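Local coordinates for protein muramoyltetrapeptide carboxypeptidase (Oxalobacter formigenes OXCC13, PDB 6UUK) that probably acts as a serine-type LD-carboxypeptidase of the S66 family, trimming the tetrapeptides of muramoyl peptides in cell-wall turnover, at residues F138-A142 with A160-A166; D153-M159 with M225-M229; A166-P172 with K320-G326; P210-G216 with A329-A335. All coordinates share one frame; numbering follows the deposited sequence.

Contact 1: residues F138-A142 with A160-A166; sequences FAKLA and ALLKHGA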
loop_
_atom_site.group_PDB
_atom_site.type_symbol
_atom_site.label_atom_id
_atom_site.label_comp_id
_atom_site.label_asym_id
_atom_site.label_seq_id
_atom_site.Cartn_x
_atom_site.Cartn_y
_atom_site.Cartn_z
ATOM N N PHE B 138 -7.229 11.846 -19.655
ATOM C CA PHE B 138 -6.509 12.898 -18.948
ATOM C C PHE B 138 -5.854 13.893 -19.897
ATOM O O PHE B 138 -5.565 15.021 -19.486
ATOM C CB PHE B 138 -5.467 12.281 -18.014
ATOM C CG PHE B 138 -6.068 11.480 -16.893
ATOM C CD1 PHE B 138 -6.256 10.114 -17.022
ATOM C CD2 PHE B 138 -6.456 12.098 -15.716
ATOM C CE1 PHE B 138 -6.814 9.377 -15.994
ATOM C CE2 PHE B 138 -7.016 11.366 -14.684
ATOM C CZ PHE B 138 -7.194 10.004 -14.823
ATOM N N ALA B 139 -5.611 13.503 -21.151
ATOM C CA ALA B 139 -5.194 14.482 -22.147
ATOM C C ALA B 139 -6.321 15.456 -22.463
ATOM O O ALA B 139 -6.067 16.636 -22.726
ATOM C CB ALA B 139 -4.725 13.775 -23.419
ATOM N N LYS B 140 -7.568 14.978 -22.439
ATOM C CA LYS B 140 -8.714 15.867 -22.576
ATOM C C LYS B 140 -8.924 16.701 -21.319
ATOM O O LYS B 140 -9.340 17.862 -21.407
ATOM C CB LYS B 140 -9.968 15.047 -22.887
ATOM C CG LYS B 140 -11.249 15.855 -23.026
ATOM C CD LYS B 140 -11.461 16.325 -24.455
ATOM C CE LYS B 140 -12.848 16.923 -24.634
ATOM N NZ LYS B 140 -13.130 17.267 -26.055
ATOM N N LEU B 141 -8.635 16.131 -20.146
ATOM C CA LEU B 141 -8.824 16.861 -18.896
ATOM C C LEU B 141 -7.773 17.948 -18.721
ATOM O O LEU B 141 -8.073 19.031 -18.205
ATOM C CB LEU B 141 -8.791 15.890 -17.717
ATOM C CG LEU B 141 -9.977 14.935 -17.599
ATOM C CD1 LEU B 141 -9.702 13.877 -16.546
ATOM C CD2 LEU B 141 -11.238 15.714 -17.266
ATOM N N ALA B 142 -6.533 17.676 -19.136
ATOM C CA ALA B 142 -5.481 18.679 -19.018
ATOM C C ALA B 142 -5.763 19.892 -19.894
ATOM O O ALA B 142 -5.369 21.011 -19.550
ATOM C CB ALA B 142 -4.126 18.067 -19.375
ATOM N N ALA B 160 -2.414 11.430 -12.146
ATOM C CA ALA B 160 -2.554 11.229 -13.583
ATOM C C ALA B 160 -2.684 12.555 -14.321
ATOM O O ALA B 160 -2.199 12.681 -15.452
ATOM C CB ALA B 160 -3.754 10.331 -13.877
ATOM N N LEU B 161 -3.337 13.546 -13.708
ATOM C CA LEU B 161 -3.357 14.884 -14.289
ATOM C C LEU B 161 -1.956 15.478 -14.338
ATOM O O LEU B 161 -1.564 16.088 -15.340
ATOM C CB LEU B 161 -4.292 15.795 -13.495
ATOM C CG LEU B 161 -5.790 15.683 -13.772
ATOM C CD1 LEU B 161 -6.547 16.725 -12.964
ATOM C CD2 LEU B 161 -6.068 15.847 -15.256
ATOM N N LEU B 162 -1.186 15.310 -13.261
ATOM C CA LEU B 162 0.189 15.794 -13.255
ATOM C C LEU B 162 1.067 14.987 -14.203
ATOM O O LEU B 162 2.058 15.509 -14.725
ATOM C CB LEU B 162 0.753 15.751 -11.835
ATOM C CG LEU B 162 2.121 16.400 -11.635
ATOM C CD1 LEU B 162 2.081 17.865 -12.045
ATOM C CD2 LEU B 162 2.564 16.254 -10.195
ATOM N N LYS B 163 0.719 13.719 -14.437
ATOM C CA LYS B 163 1.448 12.923 -15.418
ATOM C C LYS B 163 1.286 13.491 -16.822
ATOM O O LYS B 163 2.178 13.335 -17.664
ATOM C CB LYS B 163 0.973 11.470 -15.367
ATOM C CG LYS B 163 1.780 10.514 -16.231
ATOM C CD LYS B 163 3.238 10.483 -15.801
ATOM C CE LYS B 163 4.054 9.551 -16.681
ATOM N NZ LYS B 163 5.487 9.524 -16.277
ATOM N N HIS B 164 0.165 14.156 -17.090
ATOM C CA HIS B 164 -0.087 14.794 -18.374
ATOM C C HIS B 164 0.201 16.289 -18.356
ATOM O O HIS B 164 0.030 16.952 -19.384
ATOM C CB HIS B 164 -1.535 14.548 -18.811
ATOM C CG HIS B 164 -1.850 13.109 -19.081
ATOM N ND1 HIS B 164 -1.784 12.136 -18.107
ATOM C CD2 HIS B 164 -2.233 12.479 -20.217
ATOM C CE1 HIS B 164 -2.112 10.967 -18.631
ATOM N NE2 HIS B 164 -2.389 11.148 -19.910
ATOM N N GLY B 165 0.629 16.835 -17.220
ATOM C CA GLY B 165 1.003 18.235 -17.150
ATOM C C GLY B 165 -0.132 19.162 -16.772
ATOM O O GLY B 165 -0.233 20.273 -17.301
ATOM N N ALA B 166 -0.991 18.722 -15.855
ATOM C CA ALA B 166 -2.126 19.508 -15.390
ATOM C C ALA B 166 -1.966 19.792 -13.904
ATOM O O ALA B 166 -1.694 18.876 -13.120
ATOM C CB ALA B 166 -3.447 18.781 -15.657
#

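Contact 2: residues D153-M159 with M225-M229; sequences DFTVFEM and MLAHM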
loop_
_atom_site.group_PDB
_atom_site.type_symbol
_atom_site.label_atom_id
_atom_site.label_comp_id
_atom_site.label_asym_id
_atom_site.label_seq_id
_atom_site.Cartn_x
_atom_site.Cartn_y
_atom_site.Cartn_z
ATOM N N ASP B 153 -8.589 9.609 -1.566
ATOM C CA ASP B 153 -8.512 8.788 -2.770
ATOM C C ASP B 153 -8.370 9.628 -4.031
ATOM O O ASP B 153 -7.892 9.120 -5.052
ATOM C CB ASP B 153 -9.749 7.892 -2.863
ATOM C CG ASP B 153 -9.729 6.990 -4.080
ATOM O OD1 ASP B 153 -8.854 6.102 -4.153
ATOM O OD2 ASP B 153 -10.596 7.165 -4.961
ATOM N N PHE B 154 -8.761 10.903 -3.984
ATOM C CA PHE B 154 -8.651 11.773 -5.148
ATOM C C PHE B 154 -7.207 12.112 -5.497
ATOM O O PHE B 154 -6.971 12.722 -6.547
ATOM C CB PHE B 154 -9.449 13.058 -4.913
ATOM C CG PHE B 154 -9.847 13.765 -6.176
ATOM C CD1 PHE B 154 -10.796 13.214 -7.021
ATOM C CD2 PHE B 154 -9.284 14.984 -6.512
ATOM C CE1 PHE B 154 -11.170 13.860 -8.184
ATOM C CE2 PHE B 154 -9.654 15.636 -7.673
ATOM C CZ PHE B 154 -10.599 15.075 -8.508
ATOM N N THR B 155 -6.243 11.742 -4.650
ATOM C CA THR B 155 -4.838 11.896 -5.011
ATOM C C THR B 155 -4.496 11.077 -6.248
ATOM O O THR B 155 -3.657 11.490 -7.057
ATOM C CB THR B 155 -3.946 11.492 -3.834
ATOM O OG1 THR B 155 -4.289 12.268 -2.680
ATOM C CG2 THR B 155 -2.475 11.716 -4.164
ATOM N N VAL B 156 -5.143 9.920 -6.415
ATOM C CA VAL B 156 -4.949 9.111 -7.616
ATOM C C VAL B 156 -5.342 9.900 -8.858
ATOM O O VAL B 156 -4.651 9.858 -9.884
ATOM C CB VAL B 156 -5.745 7.797 -7.500
ATOM C CG1 VAL B 156 -5.726 7.032 -8.813
ATOM C CG2 VAL B 156 -5.195 6.940 -6.368
ATOM N N PHE B 157 -6.450 10.639 -8.784
ATOM C CA PHE B 157 -6.884 11.444 -9.921
ATOM C C PHE B 157 -5.907 12.574 -10.214
ATOM O O PHE B 157 -5.715 12.938 -11.379
ATOM C CB PHE B 157 -8.282 12.006 -9.655
ATOM C CG PHE B 157 -8.904 12.686 -10.842
ATOM C CD1 PHE B 157 -8.690 14.036 -11.079
ATOM C CD2 PHE B 157 -9.715 11.981 -11.714
ATOM C CE1 PHE B 157 -9.266 14.662 -12.165
ATOM C CE2 PHE B 157 -10.292 12.606 -12.803
ATOM C CZ PHE B 157 -10.067 13.947 -13.029
ATOM N N GLU B 158 -5.280 13.132 -9.179
ATOM C CA GLU B 158 -4.408 14.285 -9.359
ATOM C C GLU B 158 -3.015 13.910 -9.845
ATOM O O GLU B 158 -2.314 14.770 -10.387
ATOM C CB GLU B 158 -4.306 15.071 -8.051
ATOM C CG GLU B 158 -5.631 15.637 -7.573
ATOM C CD GLU B 158 -5.474 16.594 -6.409
ATOM O OE1 GLU B 158 -4.324 16.834 -5.983
ATOM O OE2 GLU B 158 -6.502 17.108 -5.922
HETATM N N MSE B 159 -2.597 12.660 -9.668
HETATM C CA MSE B 159 -1.289 12.227 -10.145
HETATM C C MSE B 159 -1.310 11.995 -11.651
HETATM O O MSE B 159 -0.351 12.318 -12.352
HETATM C CB MSE B 159 -0.838 10.957 -9.420
HETATM C CG MSE B 159 -0.561 11.143 -7.935
HETATM SE SE MSE B 159 0.757 12.533 -7.561
HETATM C CE MSE B 159 -0.451 13.998 -7.117
HETATM N N MSE B 225 -2.235 6.466 -1.346
HETATM C CA MSE B 225 -2.507 6.557 -2.775
HETATM C C MSE B 225 -1.223 6.762 -3.573
HETATM O O MSE B 225 -1.137 6.365 -4.734
HETATM C CB MSE B 225 -3.494 7.690 -3.058
HETATM C CG MSE B 225 -4.723 7.658 -2.167
HETATM SE SE MSE B 225 -5.622 5.927 -2.191
HETATM C CE MSE B 225 -6.751 6.154 -0.616
ATOM N N LEU B 226 -0.224 7.386 -2.945
ATOM C CA LEU B 226 1.062 7.575 -3.609
ATOM C C LEU B 226 1.857 6.276 -3.657
ATOM O O LEU B 226 2.435 5.933 -4.694
ATOM C CB LEU B 226 1.862 8.674 -2.908
ATOM C CG LEU B 226 1.387 10.106 -3.159
ATOM C CD1 LEU B 226 2.235 11.100 -2.384
ATOM C CD2 LEU B 226 1.411 10.421 -4.647
ATOM N N ALA B 227 1.903 5.542 -2.540
ATOM C CA ALA B 227 2.531 4.225 -2.555
ATOM C C ALA B 227 1.777 3.267 -3.467
ATOM O O ALA B 227 2.377 2.350 -4.040
ATOM C CB ALA B 227 2.610 3.664 -1.136
ATOM N N HIS B 228 0.465 3.466 -3.612
ATOM C CA HIS B 228 -0.314 2.715 -4.588
ATOM C C HIS B 228 0.097 3.034 -6.020
ATOM O O HIS B 228 -0.100 2.202 -6.913
ATOM C CB HIS B 228 -1.805 3.002 -4.387
ATOM C CG HIS B 228 -2.687 2.433 -5.453
ATOM N ND1 HIS B 228 -2.733 1.086 -5.742
ATOM C CD2 HIS B 228 -3.561 3.029 -6.297
ATOM C CE1 HIS B 228 -3.595 0.878 -6.721
ATOM N NE2 HIS B 228 -4.112 2.040 -7.075
HETATM N N MSE B 229 0.673 4.209 -6.255
HETATM C CA MSE B 229 1.094 4.616 -7.592
HETATM C C MSE B 229 2.476 4.083 -7.958
HETATM O O MSE B 229 2.924 4.240 -9.093
HETATM C CB MSE B 229 1.090 6.141 -7.707
HETATM C CG MSE B 229 -0.286 6.756 -7.842
HETATM SE SE MSE B 229 -1.224 6.085 -9.407
HETATM C CE MSE B 229 -2.337 7.639 -9.761
#

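Contact 3: residues A166-P172 with K320-G326; sequences AVSFSGP and KVTLPVG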
loop_
_atom_site.group_PDB
_atom_site.type_symbol
_atom_site.label_atom_id
_atom_site.label_comp_id
_atom_site.label_asym_id
_atom_site.label_seq_id
_atom_site.Cartn_x
_atom_site.Cartn_y
_atom_site.Cartn_z
ATOM N N ALA B 166 -0.991 18.722 -15.855
ATOM C CA ALA B 166 -2.126 19.508 -15.390
ATOM C C ALA B 166 -1.966 19.792 -13.904
ATOM O O ALA B 166 -1.694 18.876 -13.120
ATOM C CB ALA B 166 -3.447 18.781 -15.657
ATOM N N VAL B 167 -2.135 21.053 -13.523
ATOM C CA VAL B 167 -1.996 21.473 -12.134
ATOM C C VAL B 167 -3.334 21.283 -11.431
ATOM O O VAL B 167 -4.350 21.848 -11.850
ATOM C CB VAL B 167 -1.526 22.931 -12.034
ATOM C CG1 VAL B 167 -1.569 23.402 -10.589
ATOM C CG2 VAL B 167 -0.126 23.076 -12.606
ATOM N N SER B 168 -3.333 20.486 -10.370
ATOM C CA SER B 168 -4.498 20.267 -9.529
ATOM C C SER B 168 -4.243 20.862 -8.148
ATOM O O SER B 168 -3.154 21.359 -7.851
ATOM C CB SER B 168 -4.827 18.775 -9.445
ATOM O OG SER B 168 -3.693 18.028 -9.042
ATOM N N PHE B 169 -5.261 20.802 -7.295
ATOM C CA PHE B 169 -5.194 21.388 -5.962
ATOM C C PHE B 169 -5.562 20.334 -4.930
ATOM O O PHE B 169 -6.666 19.782 -4.969
ATOM C CB PHE B 169 -6.122 22.600 -5.844
ATOM C CG PHE B 169 -5.751 23.737 -6.750
ATOM C CD1 PHE B 169 -4.886 24.728 -6.319
ATOM C CD2 PHE B 169 -6.263 23.812 -8.034
ATOM C CE1 PHE B 169 -4.542 25.776 -7.152
ATOM C CE2 PHE B 169 -5.920 24.855 -8.871
ATOM C CZ PHE B 169 -5.060 25.839 -8.429
ATOM N N SER B 170 -4.643 20.060 -4.010
ATOM C CA SER B 170 -4.891 19.127 -2.914
ATOM C C SER B 170 -5.505 19.923 -1.769
ATOM O O SER B 170 -4.795 20.574 -0.999
ATOM C CB SER B 170 -3.603 18.428 -2.497
ATOM O OG SER B 170 -3.877 17.224 -1.804
ATOM N N GLY B 171 -6.831 19.881 -1.661
ATOM C CA GLY B 171 -7.533 20.662 -0.672
ATOM C C GLY B 171 -8.768 19.974 -0.126
ATOM O O GLY B 171 -8.792 18.759 0.091
ATOM N N PRO B 172 -9.823 20.748 0.104
ATOM C CA PRO B 172 -11.025 20.204 0.740
ATOM C C PRO B 172 -11.926 19.485 -0.257
ATOM O O PRO B 172 -11.773 19.586 -1.474
ATOM C CB PRO B 172 -11.711 21.454 1.298
ATOM C CG PRO B 172 -11.332 22.525 0.330
ATOM C CD PRO B 172 -9.931 22.199 -0.132
ATOM N N LYS B 320 -7.248 22.615 7.191
ATOM C CA LYS B 320 -6.337 22.185 6.142
ATOM C C LYS B 320 -6.173 23.312 5.136
ATOM O O LYS B 320 -7.010 24.212 5.036
ATOM C CB LYS B 320 -6.837 20.914 5.439
ATOM C CG LYS B 320 -8.050 21.136 4.551
ATOM C CD LYS B 320 -8.560 19.828 3.972
ATOM C CE LYS B 320 -9.086 18.915 5.065
ATOM N NZ LYS B 320 -9.567 17.614 4.527
ATOM N N VAL B 321 -5.077 23.255 4.386
ATOM C CA VAL B 321 -4.781 24.244 3.361
ATOM C C VAL B 321 -4.987 23.613 1.991
ATOM O O VAL B 321 -5.076 22.390 1.842
ATOM C CB VAL B 321 -3.351 24.807 3.496
ATOM C CG1 VAL B 321 -3.195 25.555 4.809
ATOM C CG2 VAL B 321 -2.328 23.686 3.390
ATOM N N THR B 322 -5.063 24.470 0.977
ATOM C CA THR B 322 -5.198 24.043 -0.410
ATOM C C THR B 322 -3.830 24.150 -1.075
ATOM O O THR B 322 -3.302 25.252 -1.251
ATOM C CB THR B 322 -6.238 24.885 -1.146
ATOM O OG1 THR B 322 -7.528 24.669 -0.562
ATOM C CG2 THR B 322 -6.284 24.504 -2.619
ATOM N N LEU B 323 -3.259 23.004 -1.439
ATOM C CA LEU B 323 -1.921 22.949 -2.012
ATOM C C LEU B 323 -2.011 22.700 -3.508
ATOM O O LEU B 323 -2.493 21.635 -3.925
ATOM C CB LEU B 323 -1.092 21.856 -1.339
ATOM C CG LEU B 323 -0.844 22.039 0.159
ATOM C CD1 LEU B 323 -0.053 20.872 0.728
ATOM C CD2 LEU B 323 -0.129 23.355 0.426
ATOM N N PRO B 324 -1.570 23.641 -4.346
ATOM C CA PRO B 324 -1.585 23.408 -5.797
ATOM C C PRO B 324 -0.600 22.330 -6.220
ATOM O O PRO B 324 0.608 22.577 -6.284
ATOM C CB PRO B 324 -1.201 24.776 -6.379
ATOM C CG PRO B 324 -1.464 25.758 -5.278
ATOM C CD PRO B 324 -1.178 25.019 -4.012
ATOM N N VAL B 325 -1.105 21.133 -6.510
ATOM C CA VAL B 325 -0.249 20.048 -6.977
ATOM C C VAL B 325 0.216 20.365 -8.392
ATOM O O VAL B 325 -0.598 20.502 -9.313
ATOM C CB VAL B 325 -0.983 18.704 -6.920
ATOM C CG1 VAL B 325 -0.146 17.619 -7.577
ATOM C CG2 VAL B 325 -1.300 18.338 -5.479
ATOM N N GLY B 326 1.529 20.480 -8.571
ATOM C CA GLY B 326 2.111 20.852 -9.842
ATOM C C GLY B 326 2.621 22.274 -9.911
ATOM O O GLY B 326 3.222 22.650 -10.925
#

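Contact 4: residues P210-G216 with A329-A335; sequences PDVDVEG and AHLMSKA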
loop_
_atom_site.group_PDB
_atom_site.type_symbol
_atom_site.label_atom_id
_atom_site.label_comp_id
_atom_site.label_asym_id
_atom_site.label_seq_id
_atom_site.Cartn_x
_atom_site.Cartn_y
_atom_site.Cartn_z
ATOM N N PRO B 210 15.323 20.503 9.998
ATOM C CA PRO B 210 16.542 21.076 9.422
ATOM C C PRO B 210 16.263 22.394 8.717
ATOM O O PRO B 210 15.140 22.690 8.307
ATOM C CB PRO B 210 17.005 20.005 8.429
ATOM C CG PRO B 210 15.758 19.272 8.067
ATOM C CD PRO B 210 14.919 19.261 9.314
ATOM N N ASP B 211 17.319 23.192 8.580
ATOM C CA ASP B 211 17.237 24.488 7.909
ATOM C C ASP B 211 17.452 24.265 6.418
ATOM O O ASP B 211 18.580 24.050 5.966
ATOM C CB ASP B 211 18.256 25.464 8.486
ATOM C CG ASP B 211 17.927 25.874 9.907
ATOM O OD1 ASP B 211 16.897 25.407 10.437
ATOM O OD2 ASP B 211 18.695 26.666 10.492
ATOM N N VAL B 212 16.368 24.317 5.652
ATOM C CA VAL B 212 16.415 24.086 4.217
ATOM C C VAL B 212 16.034 25.375 3.494
ATOM O O VAL B 212 15.502 26.317 4.083
ATOM C CB VAL B 212 15.503 22.920 3.787
ATOM C CG1 VAL B 212 15.669 21.742 4.731
ATOM C CG2 VAL B 212 14.052 23.368 3.726
ATOM N N ASP B 213 16.318 25.407 2.192
ATOM C CA ASP B 213 15.974 26.545 1.349
ATOM C C ASP B 213 15.906 26.100 -0.105
ATOM O O ASP B 213 16.685 26.564 -0.944
ATOM C CB ASP B 213 16.993 27.675 1.525
ATOM C CG ASP B 213 16.528 28.980 0.905
ATOM O OD1 ASP B 213 15.625 29.624 1.478
ATOM O OD2 ASP B 213 17.067 29.361 -0.155
ATOM N N VAL B 214 14.980 25.198 -0.408
ATOM C CA VAL B 214 14.880 24.604 -1.725
ATOM C C VAL B 214 13.714 25.229 -2.478
ATOM O O VAL B 214 12.903 25.965 -1.920
ATOM C CB VAL B 214 14.737 23.064 -1.649
ATOM C CG1 VAL B 214 15.989 22.445 -1.052
ATOM C CG2 VAL B 214 13.510 22.688 -0.833
ATOM N N GLU B 215 13.624 24.927 -3.772
ATOM C CA GLU B 215 12.556 25.444 -4.622
ATOM C C GLU B 215 12.349 24.475 -5.774
ATOM O O GLU B 215 13.277 24.228 -6.549
ATOM C CB GLU B 215 12.896 26.843 -5.142
ATOM C CG GLU B 215 11.892 27.398 -6.140
ATOM C CD GLU B 215 12.212 28.820 -6.558
ATOM O OE1 GLU B 215 12.961 29.501 -5.827
ATOM O OE2 GLU B 215 11.715 29.255 -7.617
ATOM N N GLY B 216 11.145 23.929 -5.882
ATOM C CA GLY B 216 10.850 22.977 -6.927
ATOM C C GLY B 216 9.360 22.817 -7.127
ATOM O O GLY B 216 8.554 23.576 -6.586
ATOM N N ALA B 329 6.841 25.625 -5.811
ATOM C CA ALA B 329 6.910 25.853 -4.376
ATOM C C ALA B 329 8.287 26.360 -3.967
ATOM O O ALA B 329 9.292 26.099 -4.634
ATOM C CB ALA B 329 6.582 24.574 -3.604
ATOM N N HIS B 330 8.320 27.086 -2.851
ATOM C CA HIS B 330 9.553 27.621 -2.275
ATOM C C HIS B 330 9.542 27.284 -0.787
ATOM O O HIS B 330 8.861 27.949 -0.001
ATOM C CB HIS B 330 9.665 29.125 -2.508
ATOM C CG HIS B 330 10.959 29.715 -2.041
ATOM N ND1 HIS B 330 12.034 28.945 -1.652
ATOM C CD2 HIS B 330 11.352 31.004 -1.903
ATOM C CE1 HIS B 330 13.032 29.733 -1.294
ATOM N NE2 HIS B 330 12.644 30.987 -1.437
ATOM N N LEU B 331 10.290 26.254 -0.404
ATOM C CA LEU B 331 10.307 25.781 0.973
ATOM C C LEU B 331 11.450 26.435 1.738
ATOM O O LEU B 331 12.602 26.411 1.291
ATOM C CB LEU B 331 10.441 24.259 1.021
ATOM C CG LEU B 331 10.427 23.626 2.413
ATOM C CD1 LEU B 331 9.145 23.979 3.153
ATOM C CD2 LEU B 331 10.592 22.119 2.310
HETATM N N MSE B 332 11.126 27.018 2.888
HETATM C CA MSE B 332 12.116 27.681 3.730
HETATM C C MSE B 332 11.904 27.334 5.200
HETATM O O MSE B 332 10.826 27.560 5.747
HETATM C CB MSE B 332 12.054 29.197 3.539
HETATM C CG MSE B 332 12.443 29.669 2.149
HETATM SE SE MSE B 332 11.934 31.522 1.821
HETATM C CE MSE B 332 9.996 31.315 1.896
ATOM N N SER B 333 12.936 26.786 5.836
ATOM C CA SER B 333 12.899 26.429 7.248
ATOM C C SER B 333 14.036 27.138 7.970
ATOM O O SER B 333 15.192 27.058 7.544
ATOM C CB SER B 333 13.002 24.914 7.438
ATOM O OG SER B 333 14.175 24.402 6.831
ATOM N N LYS B 334 13.703 27.829 9.063
ATOM C CA LYS B 334 14.654 28.671 9.789
ATOM C C LYS B 334 14.662 28.286 11.270
ATOM O O LYS B 334 14.442 29.115 12.153
ATOM C CB LYS B 334 14.311 30.149 9.613
ATOM C CG LYS B 334 13.844 30.513 8.214
ATOM C CD LYS B 334 13.177 31.875 8.187
ATOM C CE LYS B 334 12.374 32.062 6.912
ATOM N NZ LYS B 334 11.313 31.026 6.780
ATOM N N ALA B 335 14.923 27.004 11.536
ATOM C CA ALA B 335 14.996 26.454 12.890
ATOM C C ALA B 335 13.708 26.745 13.668
ATOM O O ALA B 335 13.649 27.602 14.553
ATOM C CB ALA B 335 16.226 26.989 13.633
#

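Contact 1: residues F138-A142 with A160-A166
His164, whose imidazole lies against Phe138, is anchored by its ND1, which donates to the carbonyl oxygen of Ala160 one turn back, with 2.7 Å between His164 ND1 and Ala160 O. The oxygen also takes a weak bond from the backbone N of His164, so side chain and main chain of one residue converge on it. The contact joins two helices of the N-terminal domain, 138-142 and the end of 155-163, which closes in a Schellman motif with Gly165 at positive phi. Because CG of His164 lies anti to the carbonyl carbon (chi1 -65°), the ring folds back along its own helix and offers a face to the other one. Phe138 CB stands over the centre of that face, 3.6 Å from the ring centroid, in a CH-pi contact. The Phe138 ring in turn receives Ala160 CB over its own face, 3.5 Å from the centroid, while CD2 of Leu161 meets its edge in the ring plane. The two rings lie oblique to each other, their planes 36° apart. Leu161 CD2 is shared, since the same methyl also packs on Leu141 CB at 3.7 Å. Farther out, Phe148 of strand 147-150 touches both leucines and Phe157 meets the Phe138 ring, so the hydrophobic side of the interface runs into the core, whereas His164 and Ala139 lie at the solvent-exposed margin. Beyond the helix end the chain turns back toward 138-142, and there two methyls meet, Ala142 CB and Ala166 CB, 3.8 Å apart.

Contact 2: residues D153-M159 with M225-M229
The backbones come nearest at Val156 and Met225, whose CA atoms are 6.0 Å apart, where the first turns of helix 155-163 face the last turn of helix 223-228. The interface is wholly buried and joins the N-terminal and C-terminal domains beside the predicted catalytic residues. Three selenomethionines carry much of it. Met225 lays its CB against Thr155 CB, and its chain, bent at chi2 (-53°), brings the selenium beside Asp153, with SE 3.8 Å from Asp153 OD1. The other carboxylate oxygen of Asp153 is hydrogen-bonded to Thr129. Val156 uses both branches: CG2 takes Met225 CB at 3.8 Å and also approaches the edge of the His228 ring, while Val156 CG1 meets Met229 CE at 3.6 Å. That methyl, Met229 CE, also packs on Met159 CB at 3.7 Å, so it is held between two residues one helical turn apart. Met159 is itself bent at chi2 and chi3; the Met159 and Leu226 side chains cross at about a right angle, with Met159 SE 3.7 Å from Leu226 CD2, and the same CD2 lies near Thr155 CG2. Thr155 OG1 bonds to the carbonyl of Ser152, the predicted nucleophile, and to the backbone N of Asn222, a polar tie between the domains alongside the apolar one. Helix 155-163 also rests on Val325 of strand 323-325 through Glu158 and Met159, whereas helix 223-228 has helix 252-264 against Ala227 and is reached by Arg257 and Gln261 of the second subunit.

Contact 3: residues A166-P172 with K320-G326
Ser170 and Leu323 exchange two backbone hydrogen bonds, Ser170 N to Leu323 O at 2.7 Å and the straight Leu323 N to Ser170 O at 2.9 Å. Ser168 and Val325 form the next hydrogen-bonded pair of this antiparallel edge, with Ser168 N 2.9 Å from Val325 O. Phe169 and Pro324 lie between them as a non-hydrogen-bonded pair, a place where proline costs no bond to this neighbour. Their side chains share one face: the phenyl and pyrrolidine side chains cross obliquely, Phe169 CE1 to Pro324 CB 3.6 Å, and Thr322 CG2 touches Phe169 CB at 3.7 Å. On the other face Val325 spans two serines, its CB 3.5 Å from Ser168 OG and its CG2 3.8 Å from Ser170 CB. With CG1 anti to the backbone N (chi1 173°), CG2 falls beside that N, on the side of Ser170. Past the strand, Thr322 OG1 abuts Pro172 CD and the aliphatic part of Lys320 passes Gly171; the lysine lies near the predicted catalytic His316. A second shell sets these groups: Glu158 holds Ser168 OG weakly, and His151 ND1 bonds to Gly171 O. Strand 168-170 continues in parallel to 147-150, leaving 323-325 as the outermost strand of this sheet within the chain, with helix 185-196 against the Phe169 face and helix 155-163 and Phe244 of strand 242-248 against the serine face.

Contact 4: residues P210-G216 with A329-A335
This is an antiparallel pairing between two inner strands of the seven-stranded sheet, where the start of strand 213-222 meets the end of 328-333, away from the predicted catalytic residues. Gly216 and Ala329 bond both ways, the shorter link being Ala329 N to Gly216 O at 2.8 Å. Val214 O is gripped twice, by Leu331 N at 3.0 Å and by His330 ND1 at 3.1 Å, from opposite faces of its carbonyl plane. The imidazole reaches it because CG of His330 is anti to the backbone N (chi1 -175°), and the oxygen lies in the ring plane. Met332 CG packs on one ring face, while Glu215 OE1 stands over the centre of the other, 4.2 Å above the plane. Just before strand 213-222, Ser333 N donates to Val212 O at 3.1 Å, and Ser333 OG lies between Pro210 O and Val212 N at doubtfully short distances. Opposite the histidine, Val212 CG2 lies 3.9 Å from Leu331 CG and Val214 CG2 3.9 Å from Leu331 CB, and Ile242, Ala273 and Val275 continue that apolar layer. Strand 337-343 flanks 328-333 on its other side, so the pair belongs to the antiparallel part of the C-terminal domain's mixed beta sheet.

Overall arrangement
From the N terminus, contact 1 closes first, a short loop in which strand 147-150 and most of helix 155-163 bring the chain back beside 138-142. Contact 2 opens inside that loop and ends beyond it, so the two cross; both use helix 155-163, and Leu141 packs on Phe157 between them. Contact 3 follows contact 1 in series, sharing Ala166, and crosses contact 2, with Glu158 and Met159 reaching Val325. Its long loop returns C-terminal residues to the N-terminal sheet. Contact 4 crosses contacts 2 and 3 and lies apart, tying strands within the other sheet. Contacts 2 and 3 thus join the two domains, while contact 1 packs two helices of the N-terminal domain together.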